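Local coordinates for conserved hypothetical protein TM1158 (Thermotoga maritima, PDB 1O1Y) that probably acts as a glutamine amidotransferase of the class 1 type, taking ammonia from glutamine for transfer to an acceptor that is not known, at residues Arg14-Arg19 and Glu56-Val61. Residues are numbered along the deposited sequence; the frame is centred on the assembly and turned at random.
With SO4 (sulfate ion), chain D; SO4 (sulfate ion), chain B.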
ATOM      1  N   ARG A  14       1.239  -9.355 -15.599  1.00 11.21           N
ATOM      2  CA  ARG A  14      -0.022  -8.618 -15.441  1.00 10.20           C
ATOM      3  C   ARG A  14      -0.281  -8.391 -13.958  1.00  9.05           C
ATOM      4  O   ARG A  14      -0.169  -9.302 -13.152  1.00  9.63           O
ATOM      5  CB  ARG A  14      -1.197  -9.387 -16.070  1.00 10.33           C
ATOM      6  CG  ARG A  14      -2.527  -8.616 -16.085  1.00 11.31           C
ATOM      7  CD  ARG A  14      -3.687  -9.384 -16.711  1.00 11.40           C
ATOM      8  NE  ARG A  14      -3.566  -9.455 -18.164  1.00 12.79           N
ATOM      9  CZ  ARG A  14      -3.934  -8.487 -19.015  1.00 18.47           C
ATOM     10  NH1 ARG A  14      -4.525  -7.354 -18.587  1.00 16.09           N
ATOM     11  NH2 ARG A  14      -3.728  -8.662 -20.304  1.00 16.41           N
ATOM     12  N   VAL A  15      -0.649  -7.162 -13.600  1.00  5.27           N
ATOM     13  CA  VAL A  15      -0.888  -6.773 -12.241  1.00  7.10           C
ATOM     14  C   VAL A  15      -2.406  -6.538 -12.053  1.00  7.36           C
ATOM     15  O   VAL A  15      -3.058  -5.970 -12.947  1.00 10.06           O
ATOM     16  CB  VAL A  15      -0.161  -5.476 -11.893  1.00  7.79           C
ATOM     17  CG1 VAL A  15      -0.350  -5.113 -10.412  1.00  7.51           C
ATOM     18  CG2 VAL A  15       1.336  -5.582 -12.175  1.00  9.26           C
ATOM     19  N   LEU A  16      -2.934  -6.986 -10.932  1.00  7.53           N
ATOM     20  CA  LEU A  16      -4.272  -6.638 -10.461  1.00  8.62           C
ATOM     21  C   LEU A  16      -4.136  -5.538  -9.422  1.00  8.91           C
ATOM     22  O   LEU A  16      -3.493  -5.713  -8.362  1.00 11.06           O
ATOM     23  CB  LEU A  16      -4.929  -7.843  -9.779  1.00  9.27           C
ATOM     24  CG  LEU A  16      -6.342  -7.606  -9.276  1.00  7.08           C
ATOM     25  CD1 LEU A  16      -7.296  -7.236 -10.421  1.00  8.28           C
ATOM     26  CD2 LEU A  16      -6.861  -8.855  -8.557  1.00  8.23           C
ATOM     27  N   ALA A  17      -4.817  -4.443  -9.678  1.00  9.77           N
ATOM     28  CA  ALA A  17      -4.802  -3.275  -8.797  1.00  9.92           C
ATOM     29  C   ALA A  17      -6.213  -3.082  -8.189  1.00  9.44           C
ATOM     30  O   ALA A  17      -7.128  -2.603  -8.846  1.00 10.42           O
ATOM     31  CB  ALA A  17      -4.371  -2.029  -9.568  1.00 12.61           C
ATOM     32  N   ILE A  18      -6.360  -3.475  -6.933  1.00  8.98           N
ATOM     33  CA  ILE A  18      -7.624  -3.392  -6.227  1.00  8.69           C
ATOM     34  C   ILE A  18      -7.682  -2.013  -5.537  1.00  8.20           C
ATOM     35  O   ILE A  18      -6.906  -1.703  -4.648  1.00 10.89           O
ATOM     36  CB  ILE A  18      -7.796  -4.524  -5.203  1.00  7.35           C
ATOM     37  CG1 ILE A  18      -7.621  -5.898  -5.886  1.00  8.94           C
ATOM     38  CG2 ILE A  18      -9.156  -4.421  -4.508  1.00 11.45           C
ATOM     39  CD1 ILE A  18      -7.569  -7.082  -4.883  1.00 16.57           C
ATOM     40  N   ARG A  19      -8.612  -1.216  -6.003  1.00  8.64           N
ATOM     41  CA  ARG A  19      -8.711   0.196  -5.668  1.00 10.21           C
ATOM     42  C   ARG A  19     -10.021   0.549  -4.943  1.00 10.92           C
ATOM     43  O   ARG A  19     -11.113   0.182  -5.364  1.00 10.62           O
ATOM     44  CB  ARG A  19      -8.595   1.013  -6.946  1.00  9.64           C
ATOM     45  CG  ARG A  19      -8.690   2.572  -6.681  1.00 10.84           C
ATOM     46  CD  ARG A  19      -8.300   3.422  -7.861  1.00 12.09           C
ATOM     47  NE  ARG A  19      -9.165   3.141  -9.019  1.00  9.65           N
ATOM     48  CZ  ARG A  19      -9.028   3.677 -10.230  1.00 13.62           C
ATOM     49  NH1 ARG A  19      -8.183   4.678 -10.440  1.00 15.95           N
ATOM     50  NH2 ARG A  19      -9.802   3.271 -11.226  1.00 12.85           N
ATOM     51  N   GLU A  56      -5.121 -16.517 -11.254  1.00 13.05           N
ATOM     52  CA  GLU A  56      -3.901 -17.087 -11.788  1.00 14.56           C
ATOM     53  C   GLU A  56      -3.365 -16.332 -12.992  1.00 13.89           C
ATOM     54  O   GLU A  56      -2.205 -16.494 -13.332  1.00 13.53           O
ATOM     55  CB  GLU A  56      -4.114 -18.552 -12.166  1.00 15.66           C
ATOM     56  CG  GLU A  56      -4.111 -19.472 -10.954  1.00 24.60           C
ATOM     57  CD  GLU A  56      -5.474 -19.628 -10.264  1.00 33.12           C
ATOM     58  OE1 GLU A  56      -5.513 -20.488  -9.356  1.00 35.72           O
ATOM     59  OE2 GLU A  56      -6.492 -18.926 -10.608  1.00 31.01           O
ATOM     60  N   GLU A  57      -4.198 -15.544 -13.678  1.00 12.53           N
ATOM     61  CA  GLU A  57      -3.678 -14.685 -14.760  1.00 10.58           C
ATOM     62  C   GLU A  57      -2.818 -13.507 -14.262  1.00 11.20           C
ATOM     63  O   GLU A  57      -2.126 -12.870 -15.054  1.00 12.36           O
ATOM     64  CB  GLU A  57      -4.828 -14.210 -15.675  1.00 10.79           C
ATOM     65  CG  GLU A  57      -5.433 -15.323 -16.535  1.00  9.91           C
ATOM     66  CD  GLU A  57      -6.351 -14.746 -17.615  1.00 15.89           C
ATOM     67  OE1 GLU A  57      -6.046 -13.640 -18.124  1.00 18.88           O
ATOM     68  OE2 GLU A  57      -7.357 -15.376 -17.945  1.00 15.10           O
ATOM     69  N   TYR A  58      -2.806 -13.219 -12.958  1.00  9.12           N
ATOM     70  CA  TYR A  58      -2.062 -12.101 -12.426  1.00  8.36           C
ATOM     71  C   TYR A  58      -0.765 -12.549 -11.746  1.00  9.20           C
ATOM     72  O   TYR A  58      -0.743 -13.521 -10.989  1.00 12.06           O
ATOM     73  CB  TYR A  58      -2.907 -11.336 -11.397  1.00  7.56           C
ATOM     74  CG  TYR A  58      -4.104 -10.704 -12.032  1.00  9.44           C
ATOM     75  CD1 TYR A  58      -3.973  -9.578 -12.812  1.00  7.25           C
ATOM     76  CD2 TYR A  58      -5.379 -11.253 -11.859  1.00  7.01           C
ATOM     77  CE1 TYR A  58      -5.087  -8.994 -13.431  1.00 10.21           C
ATOM     78  CE2 TYR A  58      -6.498 -10.677 -12.452  1.00 10.29           C
ATOM     79  CZ  TYR A  58      -6.349  -9.544 -13.227  1.00  7.93           C
ATOM     80  OH  TYR A  58      -7.455  -8.995 -13.807  1.00  7.11           O
ATOM     81  N   SER A  59       0.310 -11.813 -12.006  1.00  8.98           N
ATOM     82  CA  SER A  59       1.633 -12.041 -11.403  1.00  9.53           C
ATOM     83  C   SER A  59       1.873 -11.317 -10.090  1.00 10.05           C
ATOM     84  O   SER A  59       2.857 -11.611  -9.365  1.00 10.16           O
ATOM     85  CB  SER A  59       2.713 -11.554 -12.380  1.00 10.31           C
ATOM     86  OG  SER A  59       2.596 -12.219 -13.602  1.00 16.24           O
ATOM     87  N   LEU A  60       1.015 -10.327  -9.817  1.00  7.66           N
ATOM     88  CA  LEU A  60       1.113  -9.483  -8.661  1.00  7.72           C
ATOM     89  C   LEU A  60      -0.272  -8.892  -8.438  1.00  8.10           C
ATOM     90  O   LEU A  60      -0.960  -8.514  -9.378  1.00  9.46           O
ATOM     91  CB  LEU A  60       2.099  -8.338  -8.914  1.00  7.88           C
ATOM     92  CG  LEU A  60       2.168  -7.221  -7.898  1.00 10.83           C
ATOM     93  CD1 LEU A  60       2.724  -7.701  -6.561  1.00 15.04           C
ATOM     94  CD2 LEU A  60       3.029  -6.049  -8.479  1.00 12.62           C
ATOM     95  N   VAL A  61      -0.640  -8.800  -7.184  1.00  8.31           N
ATOM     96  CA  VAL A  61      -1.843  -8.119  -6.776  1.00  8.24           C
ATOM     97  C   VAL A  61      -1.455  -7.008  -5.849  1.00  9.77           C
ATOM     98  O   VAL A  61      -0.763  -7.232  -4.850  1.00 10.36           O
ATOM     99  CB  VAL A  61      -2.833  -9.068  -6.071  1.00  8.91           C
ATOM    100  CG1 VAL A  61      -4.097  -8.263  -5.600  1.00 10.05           C
ATOM    101  CG2 VAL A  61      -3.223 -10.213  -7.001  1.00  7.03           C
TER
HETATM  102  S   SO4 D 403      -4.783  -5.374 -21.795  0.50 16.94           S
HETATM  103  O1  SO4 D 403      -3.608  -4.554 -22.035  0.50 20.53           O
HETATM  104  O2  SO4 D 403      -5.070  -5.264 -20.374  0.50 15.11           O
HETATM  105  O3  SO4 D 403      -4.495  -6.739 -22.213  0.50  8.21           O
HETATM  106  O4  SO4 D 403      -5.955  -4.918 -22.514  0.50 15.82           O
HETATM  107  S   SO4 B 401      -0.557 -10.300 -20.866  0.50 17.17           S
HETATM  108  O1  SO4 B 401      -0.672  -8.920 -21.358  0.50 13.90           O
HETATM  109  O2  SO4 B 401       0.184 -10.253 -19.590  0.50 13.05           O
HETATM  110  O3  SO4 B 401       0.117 -11.108 -21.876  0.50 20.07           O
HETATM  111  O4  SO4 B 401      -1.896 -10.867 -20.716  0.50 19.82           O
HETATM  112  O   HOH W   1       0.696 -12.407 -15.378  1.00 29.23           O
HETATM  113  O   HOH W   2      -2.508 -12.337 -17.682  1.00 43.69           O
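The Tyr58 ring lies between the side chains of Leu16 and Arg14. Leu16 CB sits over the centre of one ring face, 3.7 Å from the centroid, in a CH-pi contact. Leu16 CD1 reaches on toward CZ and OH. From Arg14, CD comes obliquely to CE1 of Tyr58 at 3.6 Å. The Arg14 chain runs out with CG anti to the backbone N, then bends at chi3 (-74°). The bend carries the guanidinium past the ring to two sulfates, which probably came in with the crystallisation solution. Its plane stands 78° from that of the ring. NH1 and NH2 grip O2 and O3 of the chain D sulfate in two nearly straight bonds. NH2 also reaches O4 of the chain B sulfate at 2.9 Å. Asp41 OD1 forms a salt bridge with Arg14 NH1, and Asp41 OD2 is hydrogen-bonded to Tyr58 OH. With an alanine here in place of Arg14, Asp41 is likely to lose that bridge, and part of the tyrosine ring would probably be uncovered. Ser59 N donates to Arg14 O (2.8 Å), and Leu16 N to Leu60 O (2.9 Å). A water joins Arg14 N to Glu57 O. Val15 and Leu60 lie side by side, and farther along Val61 CG1 meets Ile18 CD1 at 3.7 Å. Strands 14-18 and 60-63 are parallel neighbours in the flavodoxin-like sheet. Strand 39-43 flanks 14-18 on its other edge, and helix 211-237 packs on Leu60.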